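Local coordinates for protein putative Nitroreductase (Anabaena variabilis ATCC 29413, PDB 3EO7) that binds flavin mononucleotide and, as a member of the nitroreductase family, probably acts as a flavin-dependent oxidoreductase, at residues A10-E15 / T260-V265; Y19-I24 / D486-E491; R180-I185 / Y273-T278; K412-E417 / E491-P496. One frame throughout, in Å; residues are numbered along the deposited sequence. Where two conformers were deposited one is given.

Interaction 1 of 4, residues A10-E15 / T260-V265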
# COMPACT_ATOMS: atom_id res chain seq x y z
N ALA A 10 18.18 2.37 -8.09
CA ALA A 10 17.04 1.51 -7.70
C ALA A 10 17.32 0.01 -7.95
O ALA A 10 16.94 -0.84 -7.14
CB ALA A 10 15.78 1.95 -8.40
N GLN A 11 17.97 -0.30 -9.07
CA GLN A 11 18.38 -1.68 -9.35
C GLN A 11 19.40 -2.19 -8.33
O GLN A 11 19.29 -3.31 -7.83
CB GLN A 11 18.92 -1.81 -10.77
CG GLN A 11 17.87 -1.56 -11.83
CD GLN A 11 18.49 -1.50 -13.19
OE1 GLN A 11 19.21 -0.56 -13.54
NE2 GLN A 11 18.22 -2.52 -13.99
N HIS A 12 20.35 -1.33 -7.97
CA HIS A 12 21.38 -1.68 -6.98
C HIS A 12 20.73 -1.92 -5.61
O HIS A 12 21.04 -2.92 -4.94
CB HIS A 12 22.42 -0.55 -6.92
CG HIS A 12 23.54 -0.77 -5.96
ND1 HIS A 12 24.50 -1.75 -6.16
CD2 HIS A 12 23.91 -0.11 -4.84
CE1 HIS A 12 25.38 -1.71 -5.18
NE2 HIS A 12 25.06 -0.70 -4.38
N TYR A 13 19.88 -0.99 -5.21
CA TYR A 13 19.11 -1.10 -3.97
C TYR A 13 18.37 -2.47 -3.95
O TYR A 13 18.43 -3.23 -2.99
CB TYR A 13 18.10 0.09 -3.79
CG TYR A 13 17.24 -0.20 -2.59
CD1 TYR A 13 17.66 0.12 -1.32
CD2 TYR A 13 16.08 -0.93 -2.73
CE1 TYR A 13 16.94 -0.26 -0.20
CE2 TYR A 13 15.34 -1.33 -1.62
CZ TYR A 13 15.77 -1.00 -0.34
OH TYR A 13 15.04 -1.45 0.76
N HIS A 14 17.67 -2.76 -5.03
CA HIS A 14 16.91 -4.01 -5.11
C HIS A 14 17.82 -5.22 -4.94
O HIS A 14 17.56 -6.09 -4.12
CB HIS A 14 16.15 -4.11 -6.41
CG HIS A 14 15.08 -5.15 -6.37
ND1 HIS A 14 13.96 -5.00 -5.59
CD2 HIS A 14 14.99 -6.37 -6.94
CE1 HIS A 14 13.20 -6.08 -5.72
NE2 HIS A 14 13.80 -6.92 -6.54
N GLU A 15 18.91 -5.24 -5.68
CA GLU A 15 19.85 -6.34 -5.62
C GLU A 15 20.40 -6.52 -4.20
O GLU A 15 20.45 -7.65 -3.66
CB GLU A 15 21.00 -6.09 -6.60
CG GLU A 15 21.98 -7.26 -6.70
CD GLU A 15 21.33 -8.57 -7.23
OE1 GLU A 15 20.32 -8.48 -7.95
OE2 GLU A 15 21.84 -9.67 -6.92
N THR A 260 23.07 6.51 -12.36
CA THR A 260 23.93 5.38 -12.61
C THR A 260 25.33 5.58 -12.02
O THR A 260 26.09 4.63 -11.93
CB THR A 260 24.01 5.11 -14.14
OG1 THR A 260 24.45 6.27 -14.81
CG2 THR A 260 22.63 4.73 -14.72
N ASN A 261 25.67 6.79 -11.57
CA ASN A 261 27.03 7.05 -11.04
C ASN A 261 27.11 7.05 -9.50
O ASN A 261 27.82 7.86 -8.89
CB ASN A 261 27.58 8.38 -11.59
CG ASN A 261 29.09 8.56 -11.36
OD1 ASN A 261 29.82 7.58 -11.13
ND2 ASN A 261 29.56 9.80 -11.43
N TYR A 262 26.45 6.09 -8.88
CA TYR A 262 26.40 6.03 -7.42
C TYR A 262 27.73 5.52 -6.85
O TYR A 262 28.41 4.70 -7.49
CB TYR A 262 25.22 5.18 -6.92
CG TYR A 262 25.14 3.82 -7.55
CD1 TYR A 262 25.81 2.73 -6.99
CD2 TYR A 262 24.39 3.61 -8.70
CE1 TYR A 262 25.73 1.50 -7.58
CE2 TYR A 262 24.31 2.35 -9.27
CZ TYR A 262 24.99 1.30 -8.72
OH TYR A 262 24.93 0.05 -9.29
N PRO A 263 28.08 5.97 -5.64
CA PRO A 263 29.30 5.51 -5.01
C PRO A 263 29.03 4.20 -4.31
O PRO A 263 27.92 3.65 -4.37
CB PRO A 263 29.61 6.61 -4.00
CG PRO A 263 28.26 7.14 -3.61
CD PRO A 263 27.35 6.94 -4.79
N GLN A 264 30.06 3.66 -3.68
CA GLN A 264 29.87 2.44 -2.92
C GLN A 264 29.26 2.89 -1.60
O GLN A 264 29.83 3.73 -0.90
CB GLN A 264 31.18 1.64 -2.76
CG GLN A 264 31.52 0.80 -4.03
CD GLN A 264 30.33 -0.08 -4.49
OE1 GLN A 264 29.85 0.05 -5.64
NE2 GLN A 264 29.81 -0.93 -3.59
N VAL A 265 28.05 2.41 -1.32
CA VAL A 265 27.30 2.81 -0.12
C VAL A 265 27.28 1.66 0.86
O VAL A 265 26.70 0.62 0.56
CB VAL A 265 25.85 3.24 -0.48
CG1 VAL A 265 25.10 3.70 0.76
CG2 VAL A 265 25.90 4.33 -1.56
O HOH W 1 26.88 0.98 -3.41

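Interaction 2 of 4, residues Y19-I24 / D486-E491. With PGR (R-1,2-propanediol), chain R.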
# COMPACT_ATOMS: atom_id res chain seq x y z
N TYR A 19 16.93 -11.61 -0.55
CA TYR A 19 17.42 -12.68 0.32
C TYR A 19 17.93 -13.75 -0.63
O TYR A 19 17.33 -14.00 -1.68
CB TYR A 19 16.33 -13.28 1.18
CG TYR A 19 15.87 -12.38 2.28
CD1 TYR A 19 16.55 -12.31 3.50
CD2 TYR A 19 14.73 -11.60 2.12
CE1 TYR A 19 16.08 -11.47 4.52
CE2 TYR A 19 14.28 -10.77 3.12
CZ TYR A 19 14.94 -10.72 4.32
OH TYR A 19 14.43 -9.85 5.26
N ASP A 20 19.06 -14.33 -0.25
CA ASP A 20 19.75 -15.37 -0.99
C ASP A 20 19.88 -16.61 -0.09
O ASP A 20 20.38 -16.52 1.04
CB ASP A 20 21.12 -14.83 -1.35
CG ASP A 20 22.05 -15.85 -2.00
OD1 ASP A 20 21.68 -17.03 -2.21
OD2 ASP A 20 23.18 -15.42 -2.30
N PRO A 21 19.41 -17.77 -0.57
CA PRO A 21 19.50 -18.93 0.30
C PRO A 21 20.94 -19.22 0.71
O PRO A 21 21.16 -19.74 1.78
CB PRO A 21 18.95 -20.08 -0.55
CG PRO A 21 18.22 -19.44 -1.67
CD PRO A 21 18.80 -18.09 -1.87
N GLU A 22 21.91 -18.86 -0.12
CA GLU A 22 23.31 -19.14 0.21
C GLU A 22 23.85 -18.28 1.35
O GLU A 22 24.80 -18.67 2.03
CB GLU A 22 24.17 -18.99 -1.04
CG GLU A 22 23.91 -20.10 -2.09
N THR A 23 23.21 -17.14 1.60
CA THR A 23 23.72 -16.22 2.62
C THR A 23 22.77 -15.88 3.75
O THR A 23 23.16 -15.21 4.70
CB THR A 23 24.12 -14.90 1.95
OG1 THR A 23 22.96 -14.29 1.40
CG2 THR A 23 25.11 -15.15 0.84
N ILE A 24 21.53 -16.33 3.67
CA ILE A 24 20.56 -15.92 4.68
C ILE A 24 20.97 -16.35 6.11
O ILE A 24 20.74 -15.60 7.06
CB ILE A 24 19.13 -16.39 4.32
CG1 ILE A 24 18.11 -15.66 5.19
CG2 ILE A 24 19.03 -17.91 4.35
CD1 ILE A 24 16.69 -15.83 4.75
N ASP A 486 14.23 -13.83 -3.58
CA ASP A 486 13.93 -13.09 -4.81
C ASP A 486 14.23 -13.83 -6.11
O ASP A 486 13.34 -14.01 -6.94
CB ASP A 486 14.70 -11.77 -4.82
CG ASP A 486 14.29 -10.83 -3.66
OD1 ASP A 486 14.51 -11.23 -2.49
OD2 ASP A 486 13.78 -9.71 -3.96
N ASP A 487 15.48 -14.20 -6.31
CA ASP A 487 15.90 -14.77 -7.59
C ASP A 487 15.34 -16.15 -7.81
O ASP A 487 15.05 -16.52 -8.96
CB ASP A 487 17.43 -14.79 -7.72
CG ASP A 487 18.04 -13.38 -7.85
OD1 ASP A 487 17.35 -12.46 -8.29
OD2 ASP A 487 19.21 -13.24 -7.46
N GLN A 488 15.13 -16.89 -6.73
CA GLN A 488 14.66 -18.27 -6.84
C GLN A 488 13.20 -18.39 -7.24
O GLN A 488 12.77 -19.43 -7.75
CB GLN A 488 14.95 -19.01 -5.52
CG GLN A 488 16.45 -19.34 -5.30
CD GLN A 488 17.35 -18.13 -5.06
OE1 GLN A 488 16.94 -17.16 -4.42
NE2 GLN A 488 18.57 -18.18 -5.60
N VAL A 489 12.41 -17.35 -7.01
CA VAL A 489 11.02 -17.39 -7.37
C VAL A 489 10.83 -17.65 -8.87
O VAL A 489 10.06 -18.53 -9.27
CB VAL A 489 10.25 -16.11 -6.97
CG1 VAL A 489 8.77 -16.18 -7.44
CG2 VAL A 489 10.33 -15.86 -5.47
N ASN A 490 11.50 -16.87 -9.71
CA ASN A 490 11.26 -16.99 -11.15
C ASN A 490 11.51 -18.37 -11.71
O ASN A 490 10.72 -18.89 -12.49
CB ASN A 490 12.08 -15.97 -11.91
CG ASN A 490 11.77 -14.56 -11.49
OD1 ASN A 490 12.03 -14.19 -10.35
ND2 ASN A 490 11.23 -13.75 -12.42
N GLU A 491 12.63 -18.91 -11.24
CA GLU A 491 13.17 -20.21 -11.58
C GLU A 491 12.15 -21.33 -11.35
O GLU A 491 11.92 -22.17 -12.20
CB GLU A 491 14.43 -20.45 -10.71
CG GLU A 491 15.63 -19.47 -10.97
CD GLU A 491 16.85 -19.68 -10.04
OE1 GLU A 491 16.79 -20.52 -9.12
OE2 GLU A 491 17.87 -18.96 -10.22
C1 PGR R . 15.31 -12.56 -11.00
C2 PGR R . 15.72 -13.66 -11.98
C3 PGR R . 17.21 -13.60 -12.28
O1 PGR R . 14.49 -11.58 -11.67
O2 PGR R . 15.45 -14.99 -11.47
O HOH W 2 17.53 -14.44 -4.25
O HOH W 3 20.47 -16.12 -5.19

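Interaction 3 of 4, residues R180-I185 / Y273-T278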
# COMPACT_ATOMS: atom_id res chain seq x y z
N ARG A 180 16.69 -3.26 4.00
CA ARG A 180 15.52 -3.87 3.33
C ARG A 180 14.23 -3.18 3.72
O ARG A 180 13.19 -3.39 3.11
CB ARG A 180 15.40 -5.35 3.71
CG ARG A 180 16.60 -6.19 3.33
CD ARG A 180 16.27 -7.67 3.39
NE ARG A 180 17.32 -8.51 2.81
CZ ARG A 180 18.34 -9.03 3.47
NH1 ARG A 180 18.52 -8.80 4.76
NH2 ARG A 180 19.22 -9.79 2.82
N ALA A 181 14.27 -2.38 4.80
CA ALA A 181 13.09 -1.66 5.26
C ALA A 181 12.44 -0.79 4.19
O ALA A 181 11.24 -0.58 4.28
CB ALA A 181 13.39 -0.79 6.51
N TYR A 182 13.19 -0.25 3.23
CA TYR A 182 12.56 0.62 2.24
C TYR A 182 11.47 -0.11 1.44
O TYR A 182 10.41 0.49 1.20
CB TYR A 182 13.57 1.29 1.32
CG TYR A 182 13.09 2.60 0.76
CD1 TYR A 182 12.95 3.72 1.59
CD2 TYR A 182 12.79 2.76 -0.59
CE1 TYR A 182 12.53 4.94 1.08
CE2 TYR A 182 12.39 4.01 -1.10
CZ TYR A 182 12.27 5.08 -0.27
OH TYR A 182 11.88 6.29 -0.80
N ARG A 183 11.69 -1.39 1.08
CA ARG A 183 10.65 -2.16 0.41
C ARG A 183 9.42 -2.25 1.31
O ARG A 183 8.30 -1.95 0.88
CB ARG A 183 11.12 -3.59 0.13
CG ARG A 183 12.30 -3.70 -0.81
CD ARG A 183 12.69 -5.15 -0.82
NE ARG A 183 13.80 -5.55 -1.67
CZ ARG A 183 13.79 -6.68 -2.40
NH1 ARG A 183 12.69 -7.42 -2.49
NH2 ARG A 183 14.86 -7.03 -3.08
N ARG A 184 9.64 -2.66 2.56
CA ARG A 184 8.54 -2.87 3.50
C ARG A 184 7.77 -1.57 3.80
O ARG A 184 6.54 -1.57 3.87
CB ARG A 184 9.02 -3.50 4.83
CG ARG A 184 9.91 -4.73 4.67
CD ARG A 184 9.25 -5.89 3.95
NE ARG A 184 10.08 -7.07 4.17
CZ ARG A 184 11.19 -7.36 3.49
NH1 ARG A 184 11.56 -6.68 2.42
NH2 ARG A 184 11.91 -8.41 3.86
N ILE A 185 8.49 -0.47 3.96
CA ILE A 185 7.87 0.82 4.20
C ILE A 185 6.92 1.19 3.07
O ILE A 185 5.79 1.64 3.30
CB ILE A 185 8.96 1.91 4.31
CG1 ILE A 185 9.67 1.82 5.67
CG2 ILE A 185 8.37 3.34 4.15
CD1 ILE A 185 10.99 2.62 5.75
N TYR A 273 20.35 6.88 1.86
CA TYR A 273 20.92 7.28 0.60
C TYR A 273 19.85 7.14 -0.49
O TYR A 273 19.57 8.08 -1.26
CB TYR A 273 22.16 6.45 0.26
CG TYR A 273 22.79 6.89 -1.06
CD1 TYR A 273 22.36 6.36 -2.27
CD2 TYR A 273 23.82 7.83 -1.08
CE1 TYR A 273 22.89 6.79 -3.46
CE2 TYR A 273 24.37 8.23 -2.27
CZ TYR A 273 23.88 7.72 -3.48
OH TYR A 273 24.43 8.11 -4.68
N PHE A 274 19.19 5.98 -0.55
CA PHE A 274 18.22 5.73 -1.60
C PHE A 274 17.03 6.70 -1.55
O PHE A 274 16.63 7.26 -2.59
CB PHE A 274 17.77 4.28 -1.57
CG PHE A 274 16.90 3.89 -2.72
CD1 PHE A 274 17.27 4.15 -4.02
CD2 PHE A 274 15.74 3.18 -2.49
CE1 PHE A 274 16.45 3.76 -5.10
CE2 PHE A 274 14.94 2.76 -3.56
CZ PHE A 274 15.29 3.08 -4.86
N HIS A 275 16.53 6.97 -0.36
CA HIS A 275 15.40 7.89 -0.23
C HIS A 275 15.80 9.30 -0.69
O HIS A 275 15.06 9.95 -1.41
CB HIS A 275 14.85 7.97 1.19
CG HIS A 275 13.64 8.82 1.28
ND1 HIS A 275 12.40 8.39 0.83
CD2 HIS A 275 13.47 10.11 1.66
CE1 HIS A 275 11.53 9.38 0.94
NE2 HIS A 275 12.15 10.43 1.47
N HIS A 276 17.00 9.74 -0.31
CA HIS A 276 17.45 11.06 -0.71
C HIS A 276 17.94 11.15 -2.15
O HIS A 276 18.17 12.24 -2.65
CB HIS A 276 18.51 11.58 0.24
CG HIS A 276 17.94 12.00 1.55
ND1 HIS A 276 17.85 13.34 1.93
CD2 HIS A 276 17.37 11.29 2.55
CE1 HIS A 276 17.29 13.41 3.12
NE2 HIS A 276 16.97 12.19 3.52
N HIS A 277 18.06 9.99 -2.81
CA HIS A 277 18.45 9.95 -4.20
C HIS A 277 17.31 9.49 -5.13
O HIS A 277 17.55 8.99 -6.23
CB HIS A 277 19.72 9.13 -4.38
CG HIS A 277 20.94 9.80 -3.83
ND1 HIS A 277 21.17 9.91 -2.48
CD2 HIS A 277 21.98 10.41 -4.45
CE1 HIS A 277 22.30 10.56 -2.28
NE2 HIS A 277 22.82 10.86 -3.46
N THR A 278 16.08 9.61 -4.63
CA THR A 278 14.89 9.37 -5.43
C THR A 278 13.98 10.58 -5.34
O THR A 278 12.79 10.52 -5.67
CB THR A 278 14.12 8.11 -5.02
OG1 THR A 278 13.93 8.06 -3.61
CG2 THR A 278 14.87 6.84 -5.50

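Interaction 4 of 4, residues K412-E417 / E491-P496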
# COMPACT_ATOMS: atom_id res chain seq x y z
N LYS A 412 2.28 -28.06 -11.88
CA LYS A 412 3.04 -28.66 -10.78
C LYS A 412 2.41 -28.29 -9.43
O LYS A 412 1.79 -27.25 -9.31
CB LYS A 412 4.46 -28.07 -10.74
CG LYS A 412 5.41 -28.88 -9.84
CD LYS A 412 6.77 -28.26 -9.71
CE LYS A 412 7.69 -29.23 -8.94
NZ LYS A 412 9.04 -28.73 -8.84
N ASN A 413 2.60 -29.15 -8.44
CA ASN A 413 2.24 -28.85 -7.05
C ASN A 413 3.45 -28.12 -6.45
O ASN A 413 4.52 -28.71 -6.30
CB ASN A 413 1.97 -30.16 -6.28
CG ASN A 413 1.64 -29.91 -4.82
OD1 ASN A 413 2.24 -29.07 -4.19
ND2 ASN A 413 0.70 -30.67 -4.28
N PHE A 414 3.27 -26.84 -6.13
CA PHE A 414 4.36 -25.98 -5.68
C PHE A 414 4.45 -25.76 -4.15
O PHE A 414 5.21 -24.89 -3.71
CB PHE A 414 4.24 -24.61 -6.35
CG PHE A 414 4.66 -24.60 -7.81
CD1 PHE A 414 5.98 -24.86 -8.15
CD2 PHE A 414 3.78 -24.25 -8.80
CE1 PHE A 414 6.40 -24.81 -9.46
CE2 PHE A 414 4.17 -24.21 -10.13
CZ PHE A 414 5.47 -24.47 -10.47
N ARG A 415 3.70 -26.54 -3.36
CA ARG A 415 3.66 -26.29 -1.90
C ARG A 415 5.03 -26.28 -1.26
O ARG A 415 5.35 -25.36 -0.48
CB ARG A 415 2.78 -27.31 -1.21
CG ARG A 415 1.29 -27.16 -1.51
CD ARG A 415 0.45 -28.05 -0.62
NE ARG A 415 -0.95 -27.95 -1.03
CZ ARG A 415 -1.74 -26.93 -0.72
NH1 ARG A 415 -1.30 -25.92 0.03
NH2 ARG A 415 -3.00 -26.92 -1.15
N ARG A 416 5.84 -27.30 -1.56
CA ARG A 416 7.18 -27.41 -0.96
C ARG A 416 8.05 -26.23 -1.34
O ARG A 416 8.75 -25.65 -0.51
CB ARG A 416 7.84 -28.72 -1.40
CG ARG A 416 9.15 -29.03 -0.74
CD ARG A 416 9.79 -30.31 -1.33
NE ARG A 416 9.92 -30.21 -2.79
CZ ARG A 416 10.87 -29.53 -3.45
NH1 ARG A 416 11.83 -28.87 -2.81
NH2 ARG A 416 10.85 -29.51 -4.78
N GLU A 417 7.98 -25.88 -2.61
CA GLU A 417 8.71 -24.77 -3.15
C GLU A 417 8.31 -23.45 -2.52
O GLU A 417 9.17 -22.68 -2.11
CB GLU A 417 8.49 -24.68 -4.66
CG GLU A 417 9.12 -25.81 -5.46
CD GLU A 417 8.38 -27.16 -5.51
OE1 GLU A 417 7.30 -27.43 -4.90
OE2 GLU A 417 8.97 -28.01 -6.20
N GLU A 491 12.63 -18.91 -11.24
CA GLU A 491 13.17 -20.21 -11.58
C GLU A 491 12.15 -21.33 -11.35
O GLU A 491 11.92 -22.17 -12.20
CB GLU A 491 14.43 -20.45 -10.71
CG GLU A 491 15.63 -19.47 -10.97
CD GLU A 491 16.85 -19.68 -10.04
OE1 GLU A 491 16.79 -20.52 -9.12
OE2 GLU A 491 17.87 -18.96 -10.22
N VAL A 492 11.54 -21.31 -10.17
CA VAL A 492 10.53 -22.29 -9.75
C VAL A 492 9.18 -22.14 -10.51
O VAL A 492 8.64 -23.07 -11.08
CB VAL A 492 10.27 -22.13 -8.23
CG1 VAL A 492 9.06 -22.94 -7.78
CG2 VAL A 492 11.52 -22.51 -7.45
N LEU A 493 8.66 -20.93 -10.52
CA LEU A 493 7.32 -20.67 -11.02
C LEU A 493 7.19 -20.37 -12.50
O LEU A 493 6.11 -20.33 -13.03
CB LEU A 493 6.72 -19.53 -10.16
CG LEU A 493 6.52 -19.87 -8.67
CD1 LEU A 493 5.85 -18.68 -7.96
CD2 LEU A 493 5.65 -21.17 -8.42
N GLY A 494 8.31 -20.14 -13.18
CA GLY A 494 8.26 -19.80 -14.61
C GLY A 494 7.97 -18.34 -14.90
O GLY A 494 7.57 -17.94 -16.01
N ILE A 495 8.15 -17.51 -13.90
CA ILE A 495 7.95 -16.09 -14.11
C ILE A 495 9.10 -15.57 -14.97
O ILE A 495 10.27 -15.88 -14.68
CB ILE A 495 7.90 -15.33 -12.75
CG1 ILE A 495 6.74 -15.84 -11.88
CG2 ILE A 495 7.78 -13.82 -13.00
CD1 ILE A 495 6.61 -15.12 -10.51
N PRO A 496 8.79 -14.85 -16.07
CA PRO A 496 9.82 -14.32 -16.95
C PRO A 496 10.95 -13.66 -16.18
O PRO A 496 10.71 -12.91 -15.21
CB PRO A 496 9.05 -13.34 -17.84
CG PRO A 496 7.64 -13.95 -17.91
CD PRO A 496 7.43 -14.54 -16.54

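Interaction 1 of 4, residues A10-E15 / T260-V265
H12 and Y262 meet ring against ring in an offset stack, the imidazole and phenol centroids 4.6 Å apart and their planes tilted by 28°. Y262 CE1 stands 3.5 Å above the imidazole plane, over its centre, while the phenol oxygen reaches past the ring to the root of the histidine, where Y262 OH lies 3.5 Å from H12 CB. With CG anti to the backbone N (chi1 -179°), H12 extends its imidazole away from helix 9-16 and over the loop that precedes helix 270-276.

The rim of the same imidazole carries a water bridge. One water lies 2.7 Å from H12 NE2, accepts from V265 N at 2.8 Å and donates to P263 O at 3.0 Å, tying the histidine to the loop backbone just beyond Y262. R16, one turn further along the helix, also hydrogen-bonds through NH1 to H12 NE2 and to V265 O. On the loop side, Y262 and P263 rest on Y273 of helix 270-276.

No direct hydrogen bond joins the two segments. The imidazole works in two ways, offering a face to the phenol and a ring nitrogen to water and arginine; the nearby guanidinium would be expected to disfavour a positive charge on H12.

Interaction 2 of 4, residues Y19-I24 / D486-E491
Y19 and Q488 are joined through water, and a single direct hydrogen bond, from Y19 to D486, crosses beside this bridge. One water donates to Y19 O at 2.6 Å and to Q488 OE1 at 2.8 Å, and accepts from D487 N. Another accepts from Q488 NE2 at 2.8 Å and makes a weak bond to D20 OD1, so both ends of the Q488 amide are used.

The direct bond runs from Y19 N to D486 OD1, 3.1 Å long with an N-H...O angle of 156°; the N-H comes from above the carboxylate plane, 40° out of it. The other oxygen, D486 OD2, forms a salt bridge with R183 NH1, so the carboxylate joins the loop to helix 181-202.

P21 packs against the Q488 amide, the two side chains approaching from opposite directions, with P21 CD 3.3 Å from Q488 OE1. A bend at chi2 (68°) turns the glutamine chain back to place its amide there. The loop is shaped by D20, whose OD1 accepts from E22 N at 2.8 Å. On another side of the helix a propanediol, probably from the crystallisation liquor, donates from O2 to D487 O.

The Y19 ring makes a cation-pi contact with R180, and the Y19 side chain lies about 9 Å from the bound flavin mononucleotide. The loop contains an Asx turn at D20-E22 and packs on helix 486-493 of the second nitroreductase-family region, close to the flavin pocket.

Interaction 3 of 4, residues R180-I185 / Y273-T278
Y182 contributes most of the buried surface, its phenol reaching from helix 181-202 to F274 and H275 near the end of helix 270-276. Its CG lies anti to the backbone N (chi1 -153°), which carries the ring across to the second helix, and each of the two partners takes a different part of it.

H275 takes the polar end. Y182 OH and H275 ND1 are 2.7 Å apart in a short hydrogen bond in which either atom could be the donor. The hydroxyl reaches the imidazole at its edge, near the ring plane, and the two rings meet rim to rim, their planes at 63° and neither covering the face of the other.

F274 takes the flank. Its CD2 edge is 3.5 Å from Y182 CD2, with the ring planes inclined by 74° and the centroids 5.3 Å apart, an oblique meeting that is neither a stack nor an edge-to-face pair. F274 also stacks with Y13 of helix 9-16, which itself touches Y182, so a third helix joins this aromatic cluster.

T278, just beyond the helix, brings OG1 to 3.9 Å from Y182 OH; R454 NH2 of helix 452-473 hydrogen-bonds to that threonine oxygen, and R454 also packs on Y182.

All four touching residues are buried. The bond to H275 therefore gives the tyrosine hydroxyl a polar partner inside an otherwise largely aromatic interface, and because it lies in line with the edge of the imidazole it should fix the rotation of that ring as well as the position of the phenol end.

Interaction 4 of 4, residues K412-E417 / E491-P496
Apolar contacts carry this interface, and F414 is at its middle. L493 CD2 sits almost squarely over one face of the phenyl ring in a CH-pi contact, 3.5 Å from the F414 centroid and 6° off the ring normal. K412 CB lies over the opposite face, offset toward the rim, so the ring is sandwiched between aliphatic groups. V492 CG1 packs against both F414 and E417, 3.6 Å from F414 CD1 and also 3.6 Å from E417 CB. Its position anti to the backbone N (chi1 170°) points this methyl at the two residues. The backbone takes part as well, V492 O approaching F414 CE1 to 3.3 Å.

Ionic contacts stay within K412-E417. In the conformer described, E417 OE2 receives both K412 NZ, at 2.7 Å, and R416 NH2, at 2.8 Å, a salt-bridge network, while its CB and CG pack on V492.

Hydrogen bonding shapes the helix start, with N413 OD1 accepting from R415 N at 3.0 Å in an Asx turn. F414, at the N-cap position, and L493 both touch C396 of strand 395-400: the start of helix 415-421 packs on the C-terminal end of helix 486-493, beside the mixed sheet of the second nitroreductase-family region.

Overall arrangement
Interactions 1 and 3 lie 11 Å apart between centres and adjoin through Y13 and Y182 and through H14 O, which probably accepts a hydrogen bond from R183 NH2 at 3.0 Å. R183 also links interaction 3 to interaction 2, through the salt bridge of R183 NH1 to D486 OD2, 2.9 Å. Interactions 2 and 4 share helix 486-493, and N490 ND2 probably bonds to I495 O at 3.2 Å between them. Interaction 4, about 29 Å from both 1 and 3 between centres, touches neither. The flavin mononucleotide lies about 9 Å from the Y19 side chain of interaction 2 and about 12 Å from that of Y182 in interaction 3. The N-terminal segment thus bridges both nitroreductase-family regions.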